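Long-range contacts in trehalose-6-phosphate phosphatase (Candida albicans, PDB 5DXF), which is the N-terminal part of a trehalose-phosphatase and belongs to glycosyltransferase family 20, with the two-lobed GT-B fold: residues P158-I163 with L228-P233; F232-Y237 with Q265-S270; L455-F460 with K468-V473. All blocks are in the same frame, centred on the assembly; numbering follows the deposited sequence.

Contact 1: residues P158-I163 with L228-P233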
ATOM      1  N   PRO A 158      -3.087  14.107   1.456  1.00 53.64           N
ATOM      2  CA  PRO A 158      -3.423  14.532   2.822  1.00 54.92           C
ATOM      3  C   PRO A 158      -4.913  14.473   3.124  1.00 47.90           C
ATOM      4  O   PRO A 158      -5.290  14.045   4.215  1.00 47.31           O
ATOM      5  CB  PRO A 158      -2.936  15.980   2.872  1.00 52.18           C
ATOM      6  CG  PRO A 158      -1.931  16.076   1.799  1.00 52.81           C
ATOM      7  CD  PRO A 158      -2.427  15.192   0.715  1.00 47.96           C
ATOM      8  N   VAL A 159      -5.741  14.904   2.176  1.00 40.44           N
ATOM      9  CA  VAL A 159      -7.189  14.900   2.362  1.00 49.78           C
ATOM     10  C   VAL A 159      -7.737  13.483   2.536  1.00 46.25           C
ATOM     11  O   VAL A 159      -8.517  13.222   3.454  1.00 43.11           O
ATOM     12  CB  VAL A 159      -7.907  15.578   1.177  1.00 46.10           C
ATOM     13  CG1 VAL A 159      -9.407  15.339   1.252  1.00 46.59           C
ATOM     14  CG2 VAL A 159      -7.605  17.069   1.158  1.00 50.71           C
ATOM     15  N   PHE A 160      -7.320  12.570   1.673  1.00 47.26           N
ATOM     16  CA  PHE A 160      -7.780  11.191   1.721  1.00 47.95           C
ATOM     17  C   PHE A 160      -7.364  10.539   3.016  1.00 48.58           C
ATOM     18  O   PHE A 160      -8.009   9.627   3.501  1.00 51.54           O
ATOM     19  CB  PHE A 160      -7.263  10.396   0.540  1.00 48.46           C
ATOM     20  CG  PHE A 160      -7.953  10.710  -0.740  1.00 47.06           C
ATOM     21  CD1 PHE A 160      -8.091   9.753  -1.710  1.00 57.15           C
ATOM     22  CD2 PHE A 160      -8.461  11.960  -0.969  1.00 48.84           C
ATOM     23  CE1 PHE A 160      -8.725  10.041  -2.896  1.00 61.96           C
ATOM     24  CE2 PHE A 160      -9.092  12.259  -2.151  1.00 50.02           C
ATOM     25  CZ  PHE A 160      -9.225  11.299  -3.118  1.00 54.72           C
ATOM     26  N   HIS A 161      -6.258  11.009   3.558  1.00 41.57           N
ATOM     27  CA  HIS A 161      -5.743  10.510   4.815  1.00 44.20           C
ATOM     28  C   HIS A 161      -6.151  11.321   6.027  1.00 44.20           C
ATOM     29  O   HIS A 161      -5.628  11.110   7.107  1.00 48.70           O
ATOM     30  CB  HIS A 161      -4.240  10.345   4.747  1.00 45.03           C
ATOM     31  CG  HIS A 161      -3.812   9.291   3.787  1.00 40.58           C
ATOM     32  ND1 HIS A 161      -3.739   9.511   2.434  1.00 45.32           N
ATOM     33  CD2 HIS A 161      -3.465   8.003   3.978  1.00 42.77           C
ATOM     34  CE1 HIS A 161      -3.352   8.406   1.832  1.00 41.06           C
ATOM     35  NE2 HIS A 161      -3.173   7.478   2.749  1.00 45.56           N
ATOM     36  N   TYR A 162      -7.102  12.228   5.846  1.00 53.14           N
ATOM     37  CA  TYR A 162      -7.573  13.084   6.925  1.00 49.19           C
ATOM     38  C   TYR A 162      -6.484  13.955   7.536  1.00 50.43           C
ATOM     39  O   TYR A 162      -6.344  14.032   8.745  1.00 56.27           O
ATOM     40  CB  TYR A 162      -8.235  12.244   8.016  1.00 49.85           C
ATOM     41  CG  TYR A 162      -9.484  11.525   7.584  1.00 49.76           C
ATOM     42  CD1 TYR A 162     -10.033  11.736   6.337  1.00 53.43           C
ATOM     43  CD2 TYR A 162     -10.107  10.632   8.424  1.00 43.84           C
ATOM     44  CE1 TYR A 162     -11.177  11.077   5.944  1.00 54.61           C
ATOM     45  CE2 TYR A 162     -11.248   9.970   8.042  1.00 49.57           C
ATOM     46  CZ  TYR A 162     -11.780  10.196   6.802  1.00 55.59           C
ATOM     47  OH  TYR A 162     -12.919   9.533   6.428  1.00 52.93           O
ATOM     48  N   ILE A 163      -5.694  14.586   6.683  1.00 42.39           N
ATOM     49  CA  ILE A 163      -4.644  15.493   7.134  1.00 54.37           C
ATOM     50  C   ILE A 163      -4.899  16.911   6.635  1.00 60.45           C
ATOM     51  O   ILE A 163      -4.790  17.188   5.439  1.00 57.98           O
ATOM     52  CB  ILE A 163      -3.253  15.036   6.657  1.00 58.83           C
ATOM     53  CG1 ILE A 163      -2.909  13.665   7.242  1.00 58.93           C
ATOM     54  CG2 ILE A 163      -2.194  16.062   7.037  1.00 74.41           C
ATOM     55  CD1 ILE A 163      -1.687  13.029   6.616  1.00 61.64           C
ATOM     56  N   LEU A 228      -9.127   1.745  -5.843  1.00 52.71           N
ATOM     57  CA  LEU A 228      -8.428   2.711  -5.010  1.00 52.99           C
ATOM     58  C   LEU A 228      -7.650   1.981  -3.924  1.00 51.97           C
ATOM     59  O   LEU A 228      -8.239   1.315  -3.077  1.00 56.81           O
ATOM     60  CB  LEU A 228      -9.413   3.702  -4.389  1.00 53.17           C
ATOM     61  CG  LEU A 228      -8.792   4.959  -3.783  1.00 54.69           C
ATOM     62  CD1 LEU A 228      -8.252   5.853  -4.888  1.00 54.60           C
ATOM     63  CD2 LEU A 228      -9.797   5.705  -2.920  1.00 54.05           C
ATOM     64  N   HIS A 229      -6.325   2.093  -3.957  1.00 50.51           N
ATOM     65  CA  HIS A 229      -5.481   1.413  -2.975  1.00 57.88           C
ATOM     66  C   HIS A 229      -5.432   2.208  -1.677  1.00 52.37           C
ATOM     67  O   HIS A 229      -5.317   1.642  -0.589  1.00 50.61           O
ATOM     68  CB  HIS A 229      -4.063   1.204  -3.518  1.00 54.60           C
ATOM     69  CG  HIS A 229      -3.984   0.253  -4.667  1.00 61.83           C
ATOM     70  ND1 HIS A 229      -3.583  -1.059  -4.520  1.00 52.55           N
ATOM     71  CD2 HIS A 229      -4.236   0.422  -5.987  1.00 57.47           C
ATOM     72  CE1 HIS A 229      -3.600  -1.656  -5.696  1.00 50.51           C
ATOM     73  NE2 HIS A 229      -3.993  -0.780  -6.603  1.00 59.56           N
ATOM     74  N   VAL A 230      -5.513   3.526  -1.807  1.00 51.34           N
ATOM     75  CA  VAL A 230      -5.516   4.416  -0.654  1.00 55.12           C
ATOM     76  C   VAL A 230      -6.923   4.548  -0.068  1.00 51.18           C
ATOM     77  O   VAL A 230      -7.899   4.200  -0.737  1.00 51.53           O
ATOM     78  CB  VAL A 230      -4.975   5.816  -1.041  1.00 51.64           C
ATOM     79  CG1 VAL A 230      -3.478   5.745  -1.266  1.00 48.86           C
ATOM     80  CG2 VAL A 230      -5.682   6.348  -2.283  1.00 46.66           C
ATOM     81  N   PRO A 231      -7.043   5.121   1.111  1.00 53.15           N
ATOM     82  CA  PRO A 231      -8.347   5.332   1.734  1.00 55.31           C
ATOM     83  C   PRO A 231      -9.177   6.383   1.017  1.00 49.67           C
ATOM     84  O   PRO A 231      -8.636   7.207   0.310  1.00 48.74           O
ATOM     85  CB  PRO A 231      -7.982   5.845   3.115  1.00 52.39           C
ATOM     86  CG  PRO A 231      -6.653   5.268   3.382  1.00 51.53           C
ATOM     87  CD  PRO A 231      -5.945   5.236   2.074  1.00 45.90           C
ATOM     88  N   PHE A 232     -10.490   6.327   1.174  1.00 53.35           N
ATOM     89  CA  PHE A 232     -11.345   7.390   0.677  1.00 53.92           C
ATOM     90  C   PHE A 232     -11.921   8.185   1.828  1.00 54.26           C
ATOM     91  O   PHE A 232     -12.413   7.626   2.797  1.00 51.11           O
ATOM     92  CB  PHE A 232     -12.458   6.880  -0.227  1.00 48.43           C
ATOM     93  CG  PHE A 232     -12.917   7.891  -1.228  1.00 47.69           C
ATOM     94  CD1 PHE A 232     -12.292   8.004  -2.442  1.00 42.81           C
ATOM     95  CD2 PHE A 232     -13.958   8.745  -0.939  1.00 53.78           C
ATOM     96  CE1 PHE A 232     -12.697   8.941  -3.358  1.00 46.70           C
ATOM     97  CE2 PHE A 232     -14.375   9.686  -1.847  1.00 46.68           C
ATOM     98  CZ  PHE A 232     -13.740   9.786  -3.060  1.00 49.05           C
ATOM     99  N   PRO A 233     -11.804   9.575   1.685  1.00 50.62           N
ATOM    100  CA  PRO A 233     -12.269  10.322   2.862  1.00 55.33           C
ATOM    101  C   PRO A 233     -13.768  10.564   2.935  1.00 52.30           C
ATOM    102  O   PRO A 233     -14.432  10.550   1.915  1.00 44.49           O
ATOM    103  CB  PRO A 233     -11.542  11.645   2.738  1.00 50.00           C
ATOM    104  CG  PRO A 233     -11.611  11.935   1.299  1.00 50.64           C
ATOM    105  CD  PRO A 233     -11.376  10.626   0.631  1.00 51.30           C
TER
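Pro233 lies against the ring of Phe160: its CD sits over one face, 3.8 Å from the ring centroid and 21° off the normal, a CH-pi contact displaced toward the CD2 rim. CG of Phe160 stands beside its own backbone N (chi1 -75°), which turns the ring out from the end of helix 147-160 into the loop 228-233. Among the other apolar contacts, Val230 CG2 meets the edge of this ring, 4.2 Å from Phe160 CD1. Phe232 approaches at a slant, its plane 54° from that of Phe160. Two further rings extend the contact. Tyr162 brings CE1 in its ring plane to Pro233 CB, and His161 NE2 lies 3.6 Å from Pro231 CD. The polar ends turn elsewhere: His161 ND1 bonds Trp157 O, and Tyr162 OH bonds the backbone N of Ser234. In the backbone, Tyr162 has positive phi and is the C-prime residue of a Schellman motif, made by Ile163 N to Pro158 O and Tyr162 N to Val159 O (3.0 Å). A capped helix end thus packs on the proline-rich loop that follows parallel strand 223-227 in the N-terminal Rossmann-like lobe of the GT-B fold.

Contact 2: residues F232-Y237 with Q265-S270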
ATOM      1  N   PHE A 232     -10.490   6.327   1.174  1.00 53.35           N
ATOM      2  CA  PHE A 232     -11.345   7.390   0.677  1.00 53.92           C
ATOM      3  C   PHE A 232     -11.921   8.185   1.828  1.00 54.26           C
ATOM      4  O   PHE A 232     -12.413   7.626   2.797  1.00 51.11           O
ATOM      5  CB  PHE A 232     -12.458   6.880  -0.227  1.00 48.43           C
ATOM      6  CG  PHE A 232     -12.917   7.891  -1.228  1.00 47.69           C
ATOM      7  CD1 PHE A 232     -12.292   8.004  -2.442  1.00 42.81           C
ATOM      8  CD2 PHE A 232     -13.958   8.745  -0.939  1.00 53.78           C
ATOM      9  CE1 PHE A 232     -12.697   8.941  -3.358  1.00 46.70           C
ATOM     10  CE2 PHE A 232     -14.375   9.686  -1.847  1.00 46.68           C
ATOM     11  CZ  PHE A 232     -13.740   9.786  -3.060  1.00 49.05           C
ATOM     12  N   PRO A 233     -11.804   9.575   1.685  1.00 50.62           N
ATOM     13  CA  PRO A 233     -12.269  10.322   2.862  1.00 55.33           C
ATOM     14  C   PRO A 233     -13.768  10.564   2.935  1.00 52.30           C
ATOM     15  O   PRO A 233     -14.432  10.550   1.915  1.00 44.49           O
ATOM     16  CB  PRO A 233     -11.542  11.645   2.738  1.00 50.00           C
ATOM     17  CG  PRO A 233     -11.611  11.935   1.299  1.00 50.64           C
ATOM     18  CD  PRO A 233     -11.376  10.626   0.631  1.00 51.30           C
ATOM     19  N   SER A 234     -14.256  10.883   4.126  1.00 55.89           N
ATOM     20  CA  SER A 234     -15.649  11.210   4.389  1.00 48.19           C
ATOM     21  C   SER A 234     -15.978  12.484   3.667  1.00 58.01           C
ATOM     22  O   SER A 234     -15.090  13.228   3.296  1.00 54.40           O
ATOM     23  CB  SER A 234     -15.846  11.464   5.871  1.00 20.00           C
ATOM     24  OG  SER A 234     -16.934  10.740   6.381  1.00 20.00           O
ATOM     25  N   SER A 235     -17.257  12.707   3.411  1.00 52.91           N
ATOM     26  CA  SER A 235     -17.690  13.851   2.629  1.00 55.56           C
ATOM     27  C   SER A 235     -17.178  15.146   3.250  1.00 45.09           C
ATOM     28  O   SER A 235     -16.897  16.099   2.554  1.00 44.11           O
ATOM     29  CB  SER A 235     -19.215  13.869   2.486  1.00 56.69           C
ATOM     30  OG  SER A 235     -19.854  13.593   3.713  1.00 55.60           O
ATOM     31  N   GLU A 236     -17.063  15.178   4.565  1.00 44.62           N
ATOM     32  CA  GLU A 236     -16.604  16.367   5.249  1.00 47.31           C
ATOM     33  C   GLU A 236     -15.211  16.783   4.834  1.00 52.12           C
ATOM     34  O   GLU A 236     -14.952  17.960   4.678  1.00 60.10           O
ATOM     35  CB  GLU A 236     -16.566  16.127   6.740  1.00 44.14           C
ATOM     36  CG  GLU A 236     -17.568  15.132   7.247  1.00 43.25           C
ATOM     37  CD  GLU A 236     -17.975  15.444   8.651  1.00 50.68           C
ATOM     38  OE1 GLU A 236     -18.883  16.256   8.811  1.00 65.68           O
ATOM     39  OE2 GLU A 236     -17.388  14.901   9.595  1.00 60.57           O
ATOM     40  N   TYR A 237     -14.312  15.822   4.677  1.00 44.47           N
ATOM     41  CA  TYR A 237     -12.953  16.089   4.229  1.00 38.96           C
ATOM     42  C   TYR A 237     -12.885  16.297   2.723  1.00 48.74           C
ATOM     43  O   TYR A 237     -12.117  17.126   2.242  1.00 52.54           O
ATOM     44  CB  TYR A 237     -12.024  14.948   4.649  1.00 51.01           C
ATOM     45  CG  TYR A 237     -11.243  15.251   5.902  1.00 56.72           C
ATOM     46  CD1 TYR A 237     -10.057  15.966   5.839  1.00 45.05           C
ATOM     47  CD2 TYR A 237     -11.695  14.834   7.146  1.00 47.32           C
ATOM     48  CE1 TYR A 237      -9.337  16.254   6.978  1.00 38.03           C
ATOM     49  CE2 TYR A 237     -10.980  15.117   8.294  1.00 50.23           C
ATOM     50  CZ  TYR A 237      -9.802  15.828   8.202  1.00 48.28           C
ATOM     51  OH  TYR A 237      -9.089  16.111   9.342  1.00 57.18           O
ATOM     52  N   GLN A 265     -15.857   2.656   0.950  1.00 61.18           N
ATOM     53  CA  GLN A 265     -17.005   2.473   0.069  1.00 59.05           C
ATOM     54  C   GLN A 265     -18.161   3.378   0.492  1.00 53.81           C
ATOM     55  O   GLN A 265     -18.728   4.119  -0.327  1.00 51.51           O
ATOM     56  CB  GLN A 265     -17.441   1.000   0.069  1.00 71.47           C
ATOM     57  CG  GLN A 265     -18.591   0.671  -0.874  1.00 65.06           C
ATOM     58  CD  GLN A 265     -19.058  -0.771  -0.753  1.00 65.14           C
ATOM     59  OE1 GLN A 265     -18.370  -1.611  -0.175  1.00 73.65           O
ATOM     60  NE2 GLN A 265     -20.235  -1.061  -1.297  1.00 62.31           N
ATOM     61  N   ARG A 266     -18.495   3.320   1.780  1.00 56.56           N
ATOM     62  CA  ARG A 266     -19.568   4.147   2.327  1.00 62.14           C
ATOM     63  C   ARG A 266     -19.286   5.637   2.128  1.00 64.96           C
ATOM     64  O   ARG A 266     -20.179   6.405   1.755  1.00 63.07           O
ATOM     65  CB  ARG A 266     -19.778   3.839   3.813  1.00 62.87           C
ATOM     66  CG  ARG A 266     -20.169   2.392   4.090  1.00 64.89           C
ATOM     67  CD  ARG A 266     -20.512   2.147   5.556  1.00 76.22           C
ATOM     68  NE  ARG A 266     -19.419   2.499   6.457  1.00 99.39           N
ATOM     69  CZ  ARG A 266     -19.385   2.187   7.748  1.00 92.36           C
ATOM     70  NH1 ARG A 266     -20.381   1.505   8.297  1.00 93.89           N
ATOM     71  NH2 ARG A 266     -18.350   2.553   8.494  1.00 90.60           N
ATOM     72  N   HIS A 267     -18.039   6.035   2.362  1.00 66.18           N
ATOM     73  CA  HIS A 267     -17.641   7.433   2.221  1.00 54.55           C
ATOM     74  C   HIS A 267     -17.717   7.909   0.776  1.00 56.35           C
ATOM     75  O   HIS A 267     -18.138   9.035   0.509  1.00 59.25           O
ATOM     76  CB  HIS A 267     -16.229   7.644   2.764  1.00 49.94           C
ATOM     77  CG  HIS A 267     -16.133   7.509   4.252  1.00 53.25           C
ATOM     78  ND1 HIS A 267     -14.943   7.272   4.902  1.00 57.46           N
ATOM     79  CD2 HIS A 267     -17.084   7.578   5.212  1.00 56.25           C
ATOM     80  CE1 HIS A 267     -15.164   7.198   6.202  1.00 56.61           C
ATOM     81  NE2 HIS A 267     -16.453   7.382   6.418  1.00 56.77           N
ATOM     82  N   PHE A 268     -17.303   7.052  -0.153  1.00 48.59           N
ATOM     83  CA  PHE A 268     -17.363   7.397  -1.567  1.00 55.81           C
ATOM     84  C   PHE A 268     -18.806   7.560  -2.016  1.00 67.35           C
ATOM     85  O   PHE A 268     -19.135   8.507  -2.731  1.00 64.02           O
ATOM     86  CB  PHE A 268     -16.665   6.340  -2.417  1.00 54.02           C
ATOM     87  CG  PHE A 268     -16.759   6.595  -3.893  1.00 51.47           C
ATOM     88  CD1 PHE A 268     -15.915   7.503  -4.505  1.00 38.68           C
ATOM     89  CD2 PHE A 268     -17.693   5.927  -4.668  1.00 55.04           C
ATOM     90  CE1 PHE A 268     -15.998   7.742  -5.860  1.00 46.94           C
ATOM     91  CE2 PHE A 268     -17.782   6.161  -6.024  1.00 49.93           C
ATOM     92  CZ  PHE A 268     -16.932   7.070  -6.621  1.00 48.24           C
ATOM     93  N   ILE A 269     -19.657   6.627  -1.595  1.00 59.55           N
ATOM     94  CA  ILE A 269     -21.082   6.695  -1.905  1.00 63.46           C
ATOM     95  C   ILE A 269     -21.705   7.988  -1.382  1.00 64.31           C
ATOM     96  O   ILE A 269     -22.382   8.715  -2.130  1.00 63.79           O
ATOM     97  CB  ILE A 269     -21.828   5.478  -1.325  1.00 65.11           C
ATOM     98  CG1 ILE A 269     -21.448   4.220  -2.110  1.00 65.73           C
ATOM     99  CG2 ILE A 269     -23.328   5.703  -1.349  1.00 64.30           C
ATOM    100  CD1 ILE A 269     -21.920   2.944  -1.487  1.00 59.67           C
ATOM    101  N   SER A 270     -21.387   8.319  -0.138  1.00 56.69           N
ATOM    102  CA  SER A 270     -21.882   9.527   0.493  1.00 64.11           C
ATOM    103  C   SER A 270     -21.414  10.764  -0.234  1.00 61.93           C
ATOM    104  O   SER A 270     -22.165  11.693  -0.432  1.00 64.13           O
ATOM    105  CB  SER A 270     -21.396   9.594   1.928  1.00 20.00           C
ATOM    106  OG  SER A 270     -22.444   9.983   2.784  1.00 20.00           O
TER
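In the N-terminal Rossmann-like lobe of the GT-B fold, Phe232 and Ser234, on the loop that enters helix 235-238, meet Phe268 and His267 of helix 262-274. Phe232 and Phe268 form a T-shaped pair: the edge of Phe268 points at the face of Phe232, with centroids 5.1 Å apart and planes at 83°. Phe268 CD1 leads, 3.5 Å from Phe232 CZ, while Phe268 CB rests over the same ring in a CH-pi contact. With CG anti to the backbone N (chi1 177°), Phe268 lays its side chain across Phe232, whose opposite face is covered by Pro233 CD. The Phe232 ring is therefore clamped between a helix residue and the proline next to it in sequence. Met251 of helix 244-251 touches both phenylalanines and helps to bury the pair. His267 meets both backbone and side chain of the loop. Its CB lies 3.5 Å from Pro233 O. Ser234, at the N-cap position of helix 235-238 but with no capping bond from its side chain, sits over one face of the imidazole, its CB 4.1 Å from the ring centroid. At the edge of that imidazole, in its plane, ND1 of His267 gives a weak hydrogen bond to Phe232 O, 3.3 Å long with an angle of 155° at the hydrogen.

Contact 3: residues L455-F460 with K468-V473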
ATOM      1  N   LEU A 455       1.327 -11.024  16.206  1.00 51.71           N
ATOM      2  CA  LEU A 455       1.127  -9.788  15.470  1.00 45.70           C
ATOM      3  C   LEU A 455       0.145  -8.887  16.208  1.00 51.53           C
ATOM      4  O   LEU A 455      -0.963  -9.306  16.547  1.00 60.74           O
ATOM      5  CB  LEU A 455       0.613 -10.081  14.060  1.00 40.94           C
ATOM      6  CG  LEU A 455       0.005  -8.886  13.322  1.00 44.23           C
ATOM      7  CD1 LEU A 455       1.081  -7.876  12.955  1.00 42.88           C
ATOM      8  CD2 LEU A 455      -0.763  -9.341  12.091  1.00 44.13           C
ATOM      9  N   ILE A 456       0.564  -7.654  16.466  1.00 48.59           N
ATOM     10  CA  ILE A 456      -0.319  -6.657  17.051  1.00 53.55           C
ATOM     11  C   ILE A 456      -0.713  -5.650  15.976  1.00 48.59           C
ATOM     12  O   ILE A 456       0.143  -5.099  15.274  1.00 49.53           O
ATOM     13  CB  ILE A 456       0.335  -5.934  18.239  1.00 48.19           C
ATOM     14  CG1 ILE A 456       0.847  -6.950  19.259  1.00 47.45           C
ATOM     15  CG2 ILE A 456      -0.658  -4.986  18.893  1.00 51.64           C
ATOM     16  CD1 ILE A 456       1.400  -6.317  20.518  1.00 48.41           C
ATOM     17  N   LEU A 457      -2.016  -5.421  15.853  1.00 49.99           N
ATOM     18  CA  LEU A 457      -2.564  -4.664  14.738  1.00 59.29           C
ATOM     19  C   LEU A 457      -3.381  -3.467  15.208  1.00 56.07           C
ATOM     20  O   LEU A 457      -4.205  -3.576  16.119  1.00 55.15           O
ATOM     21  CB  LEU A 457      -3.424  -5.580  13.861  1.00 53.48           C
ATOM     22  CG  LEU A 457      -3.345  -5.365  12.351  1.00 62.06           C
ATOM     23  CD1 LEU A 457      -1.898  -5.413  11.908  1.00 57.54           C
ATOM     24  CD2 LEU A 457      -4.163  -6.415  11.615  1.00 63.01           C
ATOM     25  N   SER A 458      -3.132  -2.320  14.586  1.00 53.13           N
ATOM     26  CA  SER A 458      -3.916  -1.121  14.850  1.00 51.34           C
ATOM     27  C   SER A 458      -5.323  -1.355  14.331  1.00 50.84           C
ATOM     28  O   SER A 458      -5.505  -1.961  13.276  1.00 52.35           O
ATOM     29  CB  SER A 458      -3.288   0.109  14.187  1.00 49.42           C
ATOM     30  OG  SER A 458      -4.156   1.226  14.242  1.00 47.91           O
ATOM     31  N   GLU A 459      -6.324  -0.897  15.073  1.00 50.26           N
ATOM     32  CA  GLU A 459      -7.706  -1.097  14.659  1.00 53.62           C
ATOM     33  C   GLU A 459      -8.077  -0.151  13.522  1.00 54.31           C
ATOM     34  O   GLU A 459      -9.123  -0.304  12.888  1.00 54.03           O
ATOM     35  CB  GLU A 459      -8.654  -0.902  15.840  1.00 51.85           C
ATOM     36  CG  GLU A 459      -8.633   0.497  16.426  1.00 51.05           C
ATOM     37  CD  GLU A 459      -9.489   0.614  17.668  1.00 62.81           C
ATOM     38  OE1 GLU A 459      -9.535  -0.357  18.451  1.00 67.86           O
ATOM     39  OE2 GLU A 459     -10.123   1.673  17.859  1.00 69.60           O
ATOM     40  N   PHE A 460      -7.212   0.824  13.264  1.00 52.48           N
ATOM     41  CA  PHE A 460      -7.477   1.827  12.242  1.00 58.39           C
ATOM     42  C   PHE A 460      -6.879   1.455  10.890  1.00 55.85           C
ATOM     43  O   PHE A 460      -7.186   2.087   9.880  1.00 60.72           O
ATOM     44  CB  PHE A 460      -6.943   3.190  12.684  1.00 53.68           C
ATOM     45  CG  PHE A 460      -7.584   3.713  13.933  1.00 54.15           C
ATOM     46  CD1 PHE A 460      -8.880   4.202  13.909  1.00 51.01           C
ATOM     47  CD2 PHE A 460      -6.892   3.724  15.130  1.00 45.52           C
ATOM     48  CE1 PHE A 460      -9.474   4.686  15.056  1.00 49.67           C
ATOM     49  CE2 PHE A 460      -7.480   4.208  16.280  1.00 47.97           C
ATOM     50  CZ  PHE A 460      -8.772   4.689  16.244  1.00 58.10           C
ATOM     51  N   LYS A 468      -9.384 -10.354  11.484  1.00 62.03           N
ATOM     52  CA  LYS A 468     -10.206 -10.042  12.651  1.00 60.86           C
ATOM     53  C   LYS A 468      -9.690 -10.667  13.944  1.00 66.69           C
ATOM     54  O   LYS A 468      -9.804 -10.073  15.016  1.00 66.90           O
ATOM     55  CB  LYS A 468     -11.656 -10.487  12.411  1.00 72.34           C
ATOM     56  CG  LYS A 468     -12.507  -9.476  11.655  1.00 82.60           C
ATOM     57  CD  LYS A 468     -13.986  -9.832  11.728  1.00 82.10           C
ATOM     58  CE  LYS A 468     -14.356 -10.915  10.725  1.00 86.05           C
ATOM     59  NZ  LYS A 468     -15.561 -11.679  11.163  1.00 93.73           N
ATOM     60  N   ASP A 469      -9.115 -11.860  13.841  1.00 65.78           N
ATOM     61  CA  ASP A 469      -8.691 -12.610  15.022  1.00 66.57           C
ATOM     62  C   ASP A 469      -7.361 -12.131  15.602  1.00 59.53           C
ATOM     63  O   ASP A 469      -6.970 -12.547  16.693  1.00 65.77           O
ATOM     64  CB  ASP A 469      -8.598 -14.101  14.686  1.00 69.52           C
ATOM     65  CG  ASP A 469      -9.955 -14.776  14.656  1.00 72.14           C
ATOM     66  OD1 ASP A 469     -10.692 -14.667  15.658  1.00 90.66           O
ATOM     67  OD2 ASP A 469     -10.285 -15.410  13.631  1.00 74.69           O
ATOM     68  N   ALA A 470      -6.668 -11.259  14.877  1.00 58.45           N
ATOM     69  CA  ALA A 470      -5.389 -10.732  15.341  1.00 56.37           C
ATOM     70  C   ALA A 470      -5.571  -9.877  16.588  1.00 60.09           C
ATOM     71  O   ALA A 470      -6.640  -9.304  16.805  1.00 64.17           O
ATOM     72  CB  ALA A 470      -4.715  -9.920  14.243  1.00 47.83           C
ATOM     73  N   ILE A 471      -4.527  -9.802  17.406  1.00 57.95           N
ATOM     74  CA  ILE A 471      -4.523  -8.911  18.559  1.00 59.87           C
ATOM     75  C   ILE A 471      -4.648  -7.471  18.068  1.00 60.27           C
ATOM     76  O   ILE A 471      -4.005  -7.085  17.097  1.00 57.51           O
ATOM     77  CB  ILE A 471      -3.244  -9.083  19.405  1.00 52.63           C
ATOM     78  CG1 ILE A 471      -3.045 -10.556  19.773  1.00 59.89           C
ATOM     79  CG2 ILE A 471      -3.313  -8.234  20.661  1.00 49.38           C
ATOM     80  CD1 ILE A 471      -1.793 -10.826  20.587  1.00 44.52           C
ATOM     81  N   MET A 472      -5.460  -6.676  18.743  1.00 62.02           N
ATOM     82  CA  MET A 472      -5.775  -5.351  18.255  1.00 57.36           C
ATOM     83  C   MET A 472      -5.444  -4.284  19.263  1.00 54.63           C
ATOM     84  O   MET A 472      -5.485  -4.518  20.462  1.00 59.67           O
ATOM     85  CB  MET A 472      -7.247  -5.275  17.909  1.00 57.15           C
ATOM     86  CG  MET A 472      -7.656  -6.251  16.838  1.00 57.94           C
ATOM     87  SD  MET A 472      -7.392  -5.558  15.217  1.00 63.98           S
ATOM     88  CE  MET A 472      -8.298  -6.716  14.218  1.00 58.12           C
ATOM     89  N   VAL A 473      -5.100  -3.107  18.767  1.00 60.45           N
ATOM     90  CA  VAL A 473      -4.743  -2.008  19.641  1.00 54.78           C
ATOM     91  C   VAL A 473      -5.259  -0.669  19.132  1.00 52.43           C
ATOM     92  O   VAL A 473      -5.552  -0.514  17.960  1.00 48.48           O
ATOM     93  CB  VAL A 473      -3.222  -1.986  19.892  1.00 20.00           C
ATOM     94  CG1 VAL A 473      -2.474  -1.193  18.835  1.00 20.00           C
ATOM     95  CG2 VAL A 473      -2.900  -1.534  21.301  1.00 20.00           C
TER
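Leu457 uses both of its backbone polar groups to join strand 455-458 to strand 471-473: its N gives a hydrogen bond to Ile471 O (2.9 Å), and its O accepts one from Val473 N (2.8 Å). Two residues further on, Glu459 N reaches Val473 O at 3.0 Å, continuing the parallel pairing just past the end of the first strand. Leu457 pairs with Met472 and Ser458 with Val473, and the short strand axes are twisted by 39°. A side-chain bond shapes the exit: Phe460 N donates to Ser458 OG (3.2 Å) in an ST turn, and the same hydroxyl is hydrogen-bonded to Ser432 O. Apolar contacts divide between the two sheet faces. On one, Ile456 CG2 crosses to Val473 CB at 4.1 Å, a slanting contact between residues that are not direct partners. On the other, the Met472 chain bends at chi2 (-86°) and sets its SD 4.2 Å from Leu457 CB, with Leu457 CD2 near Ala470 CB. At the end of the pairing, CG of Glu459, placed between its backbone N and carbonyl carbon (chi1 63°), lies 3.6 Å from Val473 O and over one face of the Phe460 ring, toward its rim. Strand 455-458 lies between strands 428-430 and 471-473, all parallel, as in the Rossmann-like C-terminal lobe of GT-B proteins, and bonds strand 428-430 through the backbone of Ile456; helix 439-447 covers Leu455 and Leu457, while helix 478-489 packs on Ile456, Ile471 and Val473.

Overall arrangement
Contacts 1 and 2 share Phe232 and Pro233 and lie with centres about 9 Å apart in the N-terminal lobe. One direct joint is Tyr162 OH, 3.0 Å from Ser234 N in a probable hydrogen bond; the rings of Tyr162 and Tyr237 also stack. Contact 3 belongs to the parallel sheet of the C-terminal lobe; its centre is about 21 Å from that of contact 1 and 24 Å from that of contact 2, with nearest atoms about 7 and 10 Å away. Arg434, which follows strand 428-430 of that sheet, reaches contact 1, where it bonds Phe160 O and makes a cation-pi contact with Tyr162. Contact 1 thus appears to face the junction of the lobes.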